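Local coordinates for FAD:protein FMN transferase (Vibrio cholerae, PDB 6NXI) that probably transfers the FMN moiety of FAD onto a threonine hydroxyl of a target flavoprotein, using magnesium, at residues 29-39 with 165-174. Numbering follows the deposited sequence.
Sequences IADSKTLQTEI and VADYLQSQGI
Tyr168 loses more surface to the contact than any other residue of the two segments, and Glu38 lies over one face of its ring. Glu38 CG sits 3.8 Å from the ring centroid and 27° off the ring normal, a CH-pi contact displaced toward the rim. The bend of Glu38 at chi2 (57°) then carries its carboxylate away to a salt bridge with Arg41. Leu35 CD2 meets the phenol end, 3.6 Å from Tyr168 OH, while Ile39 CG1 lies 3.9 Å from Tyr168 CD2, the latter two side chains crossing at about a right angle.

Aliphatic contacts flank the tyrosine along the helices. Leu35 CD1 and Ile174 CD1 meet tip to tip at 3.7 Å, and Ile29 CD1 lies 3.7 Å from Ile174 CG1, the isoleucines crossing nearly perpendicularly. Ile39 CG2 touches Val165 CG2 at 4.1 Å.

The polar link is a water that accepts from Ala30 N and donates to Gln172 O and, at 2.6 Å, Gln172 OE1. Three bonds thus fix it, the bent Gln172 chain folding its amide oxygen back toward its own carbonyl.

The water lies between the start of one helix and the end of the other. Asp31 N-caps helix 32-50, its OD1 accepting from Thr34 N; a Schellman motif with Gly173 as C-prime residue closes helix 157-171, Ile174 N bonding to Leu169 O and Gly173 N to Gln170 O. The axes of helix 32-39 and helix 165-171 approach to 10.8 Å, their directions 145° apart. Leu35 and Ile174 also touch Tyr23, and Val165 touches Ile21 and Val179: two roughly antiparallel helices layered on the large antiparallel sheet of the ApbE fold.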
loop_
_atom_site.group_PDB
_atom_site.type_symbol
_atom_site.label_atom_id
_atom_site.label_comp_id
_atom_site.label_asym_id
_atom_site.label_seq_id
_atom_site.Cartn_x
_atom_site.Cartn_y
_atom_site.Cartn_z
ATOM N N ILE A 29 7.491 -2.262 30.323
ATOM C CA ILE A 29 7.060 -2.912 29.049
ATOM C C ILE A 29 7.807 -4.232 28.854
ATOM O O ILE A 29 8.893 -4.421 29.429
ATOM C CB ILE A 29 7.216 -1.962 27.856
ATOM C CG1 ILE A 29 8.676 -1.688 27.517
ATOM C CG2 ILE A 29 6.443 -0.675 28.068
ATOM C CD1 ILE A 29 8.818 -0.965 26.190
ATOM N N ALA A 30 7.224 -5.123 28.057
ATOM C CA ALA A 30 7.835 -6.393 27.641
ATOM C C ALA A 30 9.240 -6.144 27.070
ATOM O O ALA A 30 9.494 -5.074 26.442
ATOM C CB ALA A 30 6.939 -7.084 26.659
ATOM N N ASP A 31 10.094 -7.137 27.243
ATOM C CA ASP A 31 11.433 -7.202 26.621
ATOM C C ASP A 31 11.257 -7.295 25.097
ATOM O O ASP A 31 10.206 -7.787 24.613
ATOM C CB ASP A 31 12.207 -8.398 27.164
ATOM C CG ASP A 31 11.453 -9.692 26.897
ATOM O OD1 ASP A 31 11.923 -10.461 26.059
ATOM O OD2 ASP A 31 10.370 -9.909 27.525
ATOM N N SER A 32 12.298 -6.928 24.365
ATOM C CA SER A 32 12.302 -6.870 22.873
ATOM C C SER A 32 12.037 -8.258 22.279
ATOM O O SER A 32 11.330 -8.353 21.249
ATOM C CB SER A 32 13.594 -6.295 22.377
ATOM O OG SER A 32 14.690 -7.113 22.744
ATOM N N LYS A 33 12.523 -9.336 22.908
ATOM C CA LYS A 33 12.305 -10.687 22.353
ATOM C C LYS A 33 10.816 -10.996 22.378
ATOM O O LYS A 33 10.323 -11.542 21.415
ATOM C CB LYS A 33 13.038 -11.785 23.129
ATOM C CG LYS A 33 13.143 -13.091 22.351
ATOM C CD LYS A 33 14.134 -14.088 22.948
ATOM C CE LYS A 33 13.527 -15.050 23.946
ATOM N NZ LYS A 33 12.618 -16.039 23.308
ATOM N N THR A 34 10.157 -10.746 23.496
ATOM C CA THR A 34 8.703 -10.997 23.648
ATOM C C THR A 34 7.955 -10.232 22.545
ATOM O O THR A 34 7.077 -10.794 21.888
ATOM C CB THR A 34 8.205 -10.556 25.023
ATOM O OG1 THR A 34 8.889 -11.376 25.976
ATOM C CG2 THR A 34 6.703 -10.696 25.181
ATOM N N LEU A 35 8.284 -8.956 22.387
ATOM C CA LEU A 35 7.594 -8.107 21.390
ATOM C C LEU A 35 7.847 -8.647 19.994
ATOM O O LEU A 35 6.889 -8.667 19.187
ATOM C CB LEU A 35 8.100 -6.665 21.496
ATOM C CG LEU A 35 7.757 -5.951 22.795
ATOM C CD1 LEU A 35 8.546 -4.646 22.886
ATOM C CD2 LEU A 35 6.271 -5.682 22.906
ATOM N N GLN A 36 9.089 -8.973 19.632
ATOM C CA GLN A 36 9.367 -9.395 18.243
ATOM C C GLN A 36 8.659 -10.707 17.939
ATOM O O GLN A 36 8.197 -10.927 16.826
ATOM C CB GLN A 36 10.858 -9.577 17.987
ATOM C CG GLN A 36 11.183 -9.770 16.512
ATOM C CD GLN A 36 12.596 -9.343 16.181
ATOM O OE1 GLN A 36 13.489 -9.456 17.010
ATOM N NE2 GLN A 36 12.819 -8.920 14.950
ATOM N N THR A 37 8.584 -11.567 18.946
ATOM C CA THR A 37 7.921 -12.874 18.754
ATOM C C THR A 37 6.455 -12.652 18.360
ATOM O O THR A 37 5.963 -13.321 17.429
ATOM C CB THR A 37 8.074 -13.735 20.013
ATOM O OG1 THR A 37 9.443 -14.095 20.232
ATOM C CG2 THR A 37 7.269 -15.004 19.856
ATOM N N GLU A 38 5.756 -11.745 19.015
ATOM C CA GLU A 38 4.331 -11.511 18.697
ATOM C C GLU A 38 4.224 -10.742 17.384
ATOM O O GLU A 38 3.334 -11.008 16.602
ATOM C CB GLU A 38 3.638 -10.788 19.834
ATOM C CG GLU A 38 2.155 -10.632 19.584
ATOM C CD GLU A 38 1.341 -11.885 19.341
ATOM O OE1 GLU A 38 1.835 -13.036 19.527
ATOM O OE2 GLU A 38 0.188 -11.716 18.956
ATOM N N ILE A 39 5.126 -9.792 17.159
ATOM C CA ILE A 39 5.101 -9.038 15.883
ATOM C C ILE A 39 5.261 -10.024 14.732
ATOM O O ILE A 39 4.526 -9.939 13.751
ATOM C CB ILE A 39 6.205 -7.967 15.879
ATOM C CG1 ILE A 39 5.806 -6.852 16.844
ATOM C CG2 ILE A 39 6.445 -7.480 14.451
ATOM C CD1 ILE A 39 6.976 -5.961 17.203
ATOM N N VAL A 165 0.579 -4.045 13.666
ATOM C CA VAL A 165 1.766 -3.950 14.565
ATOM C C VAL A 165 1.680 -2.699 15.458
ATOM O O VAL A 165 2.004 -2.787 16.678
ATOM C CB VAL A 165 3.058 -4.028 13.760
ATOM C CG1 VAL A 165 4.269 -3.637 14.582
ATOM C CG2 VAL A 165 3.190 -5.388 13.071
ATOM N N ALA A 166 1.274 -1.565 14.910
ATOM C CA ALA A 166 1.149 -0.283 15.668
ATOM C C ALA A 166 0.147 -0.518 16.794
ATOM O O ALA A 166 0.423 -0.159 17.967
ATOM C CB ALA A 166 0.796 0.872 14.771
ATOM N N ASP A 167 -0.976 -1.189 16.504
ATOM C CA ASP A 167 -1.981 -1.443 17.568
ATOM C C ASP A 167 -1.429 -2.401 18.611
ATOM O O ASP A 167 -1.739 -2.194 19.804
ATOM C CB ASP A 167 -3.272 -2.029 17.011
ATOM C CG ASP A 167 -4.072 -1.063 16.169
ATOM O OD1 ASP A 167 -3.738 0.132 16.122
ATOM O OD2 ASP A 167 -5.047 -1.522 15.578
ATOM N N TYR A 168 -0.648 -3.392 18.214
ATOM C CA TYR A 168 0.015 -4.312 19.164
ATOM C C TYR A 168 0.958 -3.507 20.075
ATOM O O TYR A 168 0.981 -3.726 21.328
ATOM C CB TYR A 168 0.741 -5.457 18.454
ATOM C CG TYR A 168 1.599 -6.252 19.407
ATOM C CD1 TYR A 168 1.027 -7.001 20.410
ATOM C CD2 TYR A 168 2.985 -6.196 19.393
ATOM C CE1 TYR A 168 1.784 -7.737 21.291
ATOM C CE2 TYR A 168 3.761 -6.899 20.298
ATOM C CZ TYR A 168 3.162 -7.659 21.278
ATOM O OH TYR A 168 3.956 -8.339 22.154
ATOM N N LEU A 169 1.767 -2.619 19.508
ATOM C CA LEU A 169 2.725 -1.873 20.355
ATOM C C LEU A 169 1.931 -1.050 21.383
ATOM O O LEU A 169 2.335 -1.033 22.553
ATOM C CB LEU A 169 3.641 -1.019 19.500
ATOM C CG LEU A 169 4.615 -1.782 18.613
ATOM C CD1 LEU A 169 5.425 -0.773 17.804
ATOM C CD2 LEU A 169 5.559 -2.653 19.436
ATOM N N GLN A 170 0.855 -0.403 20.955
ATOM C CA GLN A 170 -0.019 0.370 21.887
ATOM C C GLN A 170 -0.555 -0.556 22.973
ATOM O O GLN A 170 -0.591 -0.145 24.162
ATOM C CB GLN A 170 -1.102 1.044 21.062
ATOM C CG GLN A 170 -0.527 2.174 20.247
ATOM C CD GLN A 170 -1.517 2.950 19.422
ATOM O OE1 GLN A 170 -1.102 3.777 18.615
ATOM N NE2 GLN A 170 -2.819 2.695 19.632
ATOM N N SER A 171 -1.009 -1.765 22.607
ATOM C CA SER A 171 -1.583 -2.748 23.558
ATOM C C SER A 171 -0.524 -3.089 24.605
ATOM O O SER A 171 -0.887 -3.427 25.746
ATOM C CB SER A 171 -2.095 -3.981 22.846
ATOM O OG SER A 171 -1.049 -4.919 22.617
ATOM N N GLN A 172 0.761 -2.961 24.271
ATOM C CA GLN A 172 1.890 -3.280 25.192
ATOM C C GLN A 172 2.378 -2.013 25.926
ATOM O O GLN A 172 3.415 -2.118 26.645
ATOM C CB GLN A 172 2.995 -3.939 24.351
ATOM C CG GLN A 172 2.648 -5.346 23.883
ATOM C CD GLN A 172 2.540 -6.320 25.029
ATOM O OE1 GLN A 172 3.378 -6.334 25.905
ATOM N NE2 GLN A 172 1.497 -7.134 25.045
ATOM N N GLY A 173 1.689 -0.873 25.799
ATOM C CA GLY A 173 2.008 0.374 26.526
ATOM C C GLY A 173 3.211 1.065 25.945
ATOM O O GLY A 173 3.833 1.868 26.642
ATOM N N ILE A 174 3.434 0.878 24.637
ATOM C CA ILE A 174 4.516 1.594 23.909
ATOM C C ILE A 174 3.894 2.749 23.121
ATOM O O ILE A 174 3.169 2.479 22.163
ATOM C CB ILE A 174 5.290 0.616 23.011
ATOM C CG1 ILE A 174 5.924 -0.487 23.854
ATOM C CG2 ILE A 174 6.330 1.289 22.128
ATOM C CD1 ILE A 174 6.353 -1.660 23.040
HETATM O O HOH W 1 4.395 -4.503 27.399
#